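Local coordinates for glucose-inhibited division protein A-related protein, probable oxidoreductase (Thermus thermophilus, PDB 2CUL), which binds flavin-adenine dinucleotide in a Rossmann-type fold and is probably an oxidoreductase related to the glucose-inhibited division protein GidA, at residues L86-G98 with G103-E115. Numbering follows the deposited sequence.
Sequences LFQATATGLLLEG and GVRTWEGPPARGE. With FAD (flavin-adenine dinucleotide), chain B.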
# COMPACT_ATOMS: atom_id res chain seq x y z
N LEU A 86 11.63 -4.13 5.92
CA LEU A 86 11.24 -3.17 4.90
C LEU A 86 12.30 -3.20 3.81
O LEU A 86 13.49 -3.00 4.09
CB LEU A 86 11.15 -1.77 5.51
CG LEU A 86 11.02 -0.58 4.56
CD1 LEU A 86 9.75 -0.70 3.72
CD2 LEU A 86 11.00 0.71 5.38
N PHE A 87 11.90 -3.48 2.58
CA PHE A 87 12.88 -3.53 1.50
C PHE A 87 12.33 -2.96 0.20
O PHE A 87 11.12 -2.85 0.01
CB PHE A 87 13.38 -4.97 1.31
CG PHE A 87 12.32 -5.94 0.87
CD1 PHE A 87 12.16 -6.24 -0.48
CD2 PHE A 87 11.49 -6.56 1.80
CE1 PHE A 87 11.18 -7.15 -0.90
CE2 PHE A 87 10.51 -7.46 1.40
CZ PHE A 87 10.36 -7.76 0.04
N GLN A 88 13.25 -2.58 -0.69
CA GLN A 88 12.88 -2.00 -1.97
C GLN A 88 12.78 -3.04 -3.07
O GLN A 88 13.65 -3.90 -3.21
CB GLN A 88 13.90 -0.93 -2.38
CG GLN A 88 13.58 -0.18 -3.68
CD GLN A 88 13.72 -1.04 -4.93
OE1 GLN A 88 14.68 -1.81 -5.07
NE2 GLN A 88 12.77 -0.91 -5.86
N ALA A 89 11.70 -2.96 -3.84
CA ALA A 89 11.48 -3.84 -4.97
C ALA A 89 10.23 -3.32 -5.67
O ALA A 89 9.37 -2.72 -5.04
CB ALA A 89 11.27 -5.28 -4.50
N THR A 90 10.16 -3.54 -6.98
CA THR A 90 9.01 -3.09 -7.75
C THR A 90 8.18 -4.29 -8.18
O THR A 90 8.59 -5.05 -9.06
CB THR A 90 9.45 -2.33 -9.01
OG1 THR A 90 10.33 -1.26 -8.64
CG2 THR A 90 8.24 -1.75 -9.73
N ALA A 91 7.02 -4.48 -7.55
CA ALA A 91 6.17 -5.61 -7.89
C ALA A 91 5.66 -5.45 -9.32
O ALA A 91 5.15 -4.40 -9.70
CB ALA A 91 4.99 -5.70 -6.92
N THR A 92 5.80 -6.51 -10.11
CA THR A 92 5.38 -6.47 -11.50
C THR A 92 4.31 -7.50 -11.84
O THR A 92 3.76 -7.50 -12.94
CB THR A 92 6.58 -6.71 -12.44
OG1 THR A 92 7.23 -7.94 -12.07
CG2 THR A 92 7.58 -5.56 -12.34
N GLY A 93 4.02 -8.38 -10.89
CA GLY A 93 3.01 -9.40 -11.14
C GLY A 93 2.83 -10.32 -9.95
O GLY A 93 3.60 -10.28 -8.99
N LEU A 94 1.81 -11.17 -10.01
CA LEU A 94 1.54 -12.10 -8.93
C LEU A 94 2.20 -13.45 -9.14
O LEU A 94 2.14 -14.01 -10.24
CB LEU A 94 0.03 -12.30 -8.78
CG LEU A 94 -0.84 -11.06 -8.57
CD1 LEU A 94 -2.29 -11.49 -8.34
CD2 LEU A 94 -0.34 -10.26 -7.37
N LEU A 95 2.85 -13.97 -8.10
CA LEU A 95 3.46 -15.29 -8.19
C LEU A 95 2.33 -16.25 -7.86
O LEU A 95 1.74 -16.17 -6.78
CB LEU A 95 4.59 -15.46 -7.17
CG LEU A 95 5.92 -14.76 -7.42
CD1 LEU A 95 6.87 -15.08 -6.27
CD2 LEU A 95 6.51 -15.25 -8.74
N LEU A 96 2.03 -17.17 -8.77
CA LEU A 96 0.94 -18.11 -8.55
C LEU A 96 1.33 -19.58 -8.55
O LEU A 96 2.24 -20.00 -9.27
CB LEU A 96 -0.14 -17.92 -9.62
CG LEU A 96 -0.72 -16.53 -9.87
CD1 LEU A 96 -1.75 -16.61 -10.99
CD2 LEU A 96 -1.36 -16.00 -8.60
N GLU A 97 0.64 -20.34 -7.72
CA GLU A 97 0.80 -21.79 -7.66
C GLU A 97 -0.66 -22.18 -7.81
O GLU A 97 -1.42 -22.22 -6.83
CB GLU A 97 1.38 -22.23 -6.31
CG GLU A 97 2.76 -21.66 -6.04
CD GLU A 97 3.49 -22.33 -4.90
OE1 GLU A 97 2.82 -22.81 -3.95
OE2 GLU A 97 4.73 -22.38 -4.94
N GLY A 98 -1.07 -22.43 -9.05
CA GLY A 98 -2.45 -22.77 -9.30
C GLY A 98 -3.26 -21.50 -9.09
O GLY A 98 -2.93 -20.45 -9.66
N GLY A 103 3.23 -14.89 -3.68
CA GLY A 103 4.19 -13.80 -3.62
C GLY A 103 4.06 -12.92 -4.85
O GLY A 103 3.03 -12.93 -5.51
N VAL A 104 5.10 -12.15 -5.14
CA VAL A 104 5.06 -11.29 -6.32
C VAL A 104 6.38 -11.33 -7.07
O VAL A 104 7.43 -11.60 -6.48
CB VAL A 104 4.78 -9.80 -5.98
CG1 VAL A 104 3.39 -9.64 -5.37
CG2 VAL A 104 5.86 -9.26 -5.05
N ARG A 105 6.30 -11.09 -8.37
CA ARG A 105 7.50 -11.03 -9.19
C ARG A 105 7.93 -9.58 -9.05
O ARG A 105 7.11 -8.71 -8.76
CB ARG A 105 7.18 -11.32 -10.66
CG ARG A 105 6.75 -12.74 -10.94
CD ARG A 105 6.83 -13.05 -12.43
NE ARG A 105 5.93 -12.23 -13.23
CZ ARG A 105 4.61 -12.25 -13.13
NH1 ARG A 105 4.02 -13.04 -12.25
NH2 ARG A 105 3.87 -11.48 -13.92
N THR A 106 9.22 -9.30 -9.23
CA THR A 106 9.70 -7.93 -9.15
C THR A 106 10.48 -7.59 -10.41
O THR A 106 11.06 -8.46 -11.06
CB THR A 106 10.60 -7.68 -7.91
OG1 THR A 106 11.85 -8.36 -8.08
CG2 THR A 106 9.92 -8.18 -6.65
N TRP A 107 10.47 -6.31 -10.75
CA TRP A 107 11.15 -5.84 -11.95
C TRP A 107 12.64 -6.13 -11.90
O TRP A 107 13.25 -6.52 -12.91
CB TRP A 107 10.95 -4.34 -12.12
CG TRP A 107 11.24 -3.87 -13.51
CD1 TRP A 107 10.39 -3.87 -14.57
CD2 TRP A 107 12.50 -3.39 -14.00
NE1 TRP A 107 11.03 -3.42 -15.70
CE2 TRP A 107 12.33 -3.12 -15.38
CE3 TRP A 107 13.75 -3.17 -13.42
CZ2 TRP A 107 13.37 -2.63 -16.18
CZ3 TRP A 107 14.79 -2.69 -14.22
CH2 TRP A 107 14.59 -2.43 -15.58
N GLU A 108 13.22 -5.94 -10.72
CA GLU A 108 14.64 -6.16 -10.53
C GLU A 108 15.04 -7.63 -10.67
O GLU A 108 16.22 -7.94 -10.84
CB GLU A 108 15.06 -5.61 -9.17
CG GLU A 108 14.82 -4.09 -9.00
CD GLU A 108 13.38 -3.69 -8.68
OE1 GLU A 108 12.52 -4.57 -8.45
OE2 GLU A 108 13.10 -2.47 -8.65
N GLY A 109 14.06 -8.52 -10.61
CA GLY A 109 14.33 -9.94 -10.77
C GLY A 109 13.95 -10.89 -9.64
O GLY A 109 13.22 -11.85 -9.86
N PRO A 110 14.45 -10.66 -8.42
CA PRO A 110 14.13 -11.55 -7.30
C PRO A 110 12.67 -11.57 -6.85
O PRO A 110 12.08 -10.53 -6.58
CB PRO A 110 15.03 -11.02 -6.17
CG PRO A 110 16.17 -10.37 -6.91
CD PRO A 110 15.45 -9.66 -8.03
N PRO A 111 12.07 -12.76 -6.79
CA PRO A 111 10.67 -12.81 -6.35
C PRO A 111 10.62 -12.63 -4.84
O PRO A 111 11.61 -12.89 -4.14
CB PRO A 111 10.22 -14.20 -6.79
CG PRO A 111 11.48 -15.01 -6.70
CD PRO A 111 12.51 -14.08 -7.29
N ALA A 112 9.48 -12.17 -4.34
CA ALA A 112 9.28 -11.99 -2.90
C ALA A 112 8.09 -12.88 -2.57
O ALA A 112 7.08 -12.85 -3.27
CB ALA A 112 8.97 -10.54 -2.58
N ARG A 113 8.20 -13.66 -1.50
CA ARG A 113 7.13 -14.58 -1.13
C ARG A 113 6.55 -14.35 0.25
O ARG A 113 7.23 -13.86 1.15
CB ARG A 113 7.64 -16.02 -1.24
CG ARG A 113 8.06 -16.42 -2.64
CD ARG A 113 8.91 -17.68 -2.63
NE ARG A 113 9.35 -18.04 -3.98
CZ ARG A 113 8.59 -18.66 -4.87
NH1 ARG A 113 7.35 -19.01 -4.57
NH2 ARG A 113 9.07 -18.93 -6.08
N GLY A 114 5.28 -14.71 0.40
CA GLY A 114 4.60 -14.56 1.67
C GLY A 114 3.45 -15.55 1.78
O GLY A 114 2.86 -15.91 0.77
N GLU A 115 3.15 -15.99 3.00
CA GLU A 115 2.05 -16.94 3.21
C GLU A 115 0.75 -16.26 2.79
O GLU A 115 -0.16 -16.90 2.24
CB GLU A 115 2.01 -17.36 4.68
CG GLU A 115 3.15 -18.29 5.06
CD GLU A 115 3.21 -18.58 6.55
OE1 GLU A 115 2.17 -18.45 7.22
OE2 GLU A 115 4.30 -18.95 7.03
PA FAD B . -0.08 5.25 -0.69
O1A FAD B . -0.03 6.02 -1.94
O2A FAD B . 0.09 5.95 0.61
O5B FAD B . 1.01 4.08 -0.74
C5B FAD B . 1.09 3.23 -1.88
C4B FAD B . 2.51 2.67 -1.88
O4B FAD B . 2.52 1.56 -2.78
C3B FAD B . 3.59 3.65 -2.37
O3B FAD B . 4.69 3.72 -1.48
C2B FAD B . 3.94 3.11 -3.72
O2B FAD B . 5.21 3.47 -4.22
C1B FAD B . 3.74 1.62 -3.52
N9A FAD B . 3.55 0.84 -4.74
C8A FAD B . 2.57 1.01 -5.69
N7A FAD B . 2.67 0.14 -6.68
C5A FAD B . 3.78 -0.63 -6.36
C6A FAD B . 4.40 -1.71 -7.02
N6A FAD B . 3.98 -2.22 -8.16
N1A FAD B . 5.52 -2.27 -6.41
C2A FAD B . 5.98 -1.76 -5.22
N3A FAD B . 5.42 -0.72 -4.54
C4A FAD B . 4.33 -0.19 -5.15
N1 FAD B . -5.87 12.00 1.80
C2 FAD B . -5.69 12.92 2.81
O2 FAD B . -6.00 12.66 3.94
N3 FAD B . -5.14 14.17 2.48
C4 FAD B . -4.77 14.55 1.21
O4 FAD B . -4.28 15.68 1.00
C4X FAD B . -4.95 13.61 0.18
N5 FAD B . -4.60 13.92 -1.13
C5X FAD B . -4.78 13.00 -2.15
C6 FAD B . -4.43 13.34 -3.45
C7 FAD B . -4.58 12.45 -4.53
C7M FAD B . -4.17 12.88 -5.91
C8 FAD B . -5.13 11.15 -4.26
C8M FAD B . -5.32 10.13 -5.35
C9 FAD B . -5.50 10.79 -2.94
C9A FAD B . -5.34 11.70 -1.86
N10 FAD B . -5.70 11.37 -0.50
C10 FAD B . -5.51 12.33 0.51
C1' FAD B . -6.31 10.03 -0.13
C2' FAD B . -5.44 9.00 0.62
O2' FAD B . -5.32 9.38 1.96
C3' FAD B . -4.03 8.85 0.01
O3' FAD B . -4.10 8.45 -1.36
C4' FAD B . -3.17 7.79 0.72
O4' FAD B . -1.80 7.89 0.34
C5' FAD B . -3.73 6.39 0.39
O5' FAD B . -2.97 5.39 1.10
P FAD B . -2.50 4.04 0.41
O1P FAD B . -1.81 3.31 1.49
O2P FAD B . -3.65 3.34 -0.24
O3P FAD B . -1.49 4.47 -0.72
O HOH W 1 9.29 -8.14 -14.04
O HOH W 2 4.75 -9.31 -15.18
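The strand that holds 91-92 and, past a corner at Gly93, 94-97 runs antiparallel to 103-106; the axes of 94-97 and 103-106 stand 131° apart. Thr92 N to Arg105 O, Arg105 N to Gly93 O and Leu95 N to Gly103 O tie them, with Trp107 N to Thr90 O just past the end of 103-106. Gly93 marks the corner where the first strand changes direction, and Arg105 makes use of it. Its chain, bent at chi3 (-62°), folds the guanidinium back, with Gly93 CA 3.4 Å above the guanidinium plane, toward its rim, a place where a side chain would clash with Arg105 NH2. Arg105 NH1 comes edge-on to within 2.9 Å of Leu94 O, while NH2 is salt-bridged to Asp152 and donates to a water that also bonds Thr92 O. With an alanine here, Asp152 would probably lose this salt-bridge partner and Gly93 the guanidinium lying over it. Leu95 lies across the aliphatic part of the same arginine, Leu95 CD2 to Arg105 CG 3.3 Å, and sends CD1 to Pro111 CB and over the centre of one face of the Arg113 guanidinium. At the other end Glu108, curled by its chi2 of 79°, turns its carboxylate onto Gln88 and Thr90. Glu108 OE1 takes Thr90 N on its syn side (3.0 Å), and Glu108 OE2 receives Gln88 NE2 (3.2 Å) from well above the carboxylate plane; Gln88 NE2 also donates to Gln34 O. Between these ends, Ala91 turns its backbone to the cofactor: Ala91 N donates to FAD N1A (2.9 Å), and Ala91 O accepts from FAD N6A (2.9 Å). This pair of backbone bonds reads the adenine edge, illustrating how the antiparallel strands toward one edge of a Rossmann-type mixed sheet can help form the adenine end of an FAD pocket.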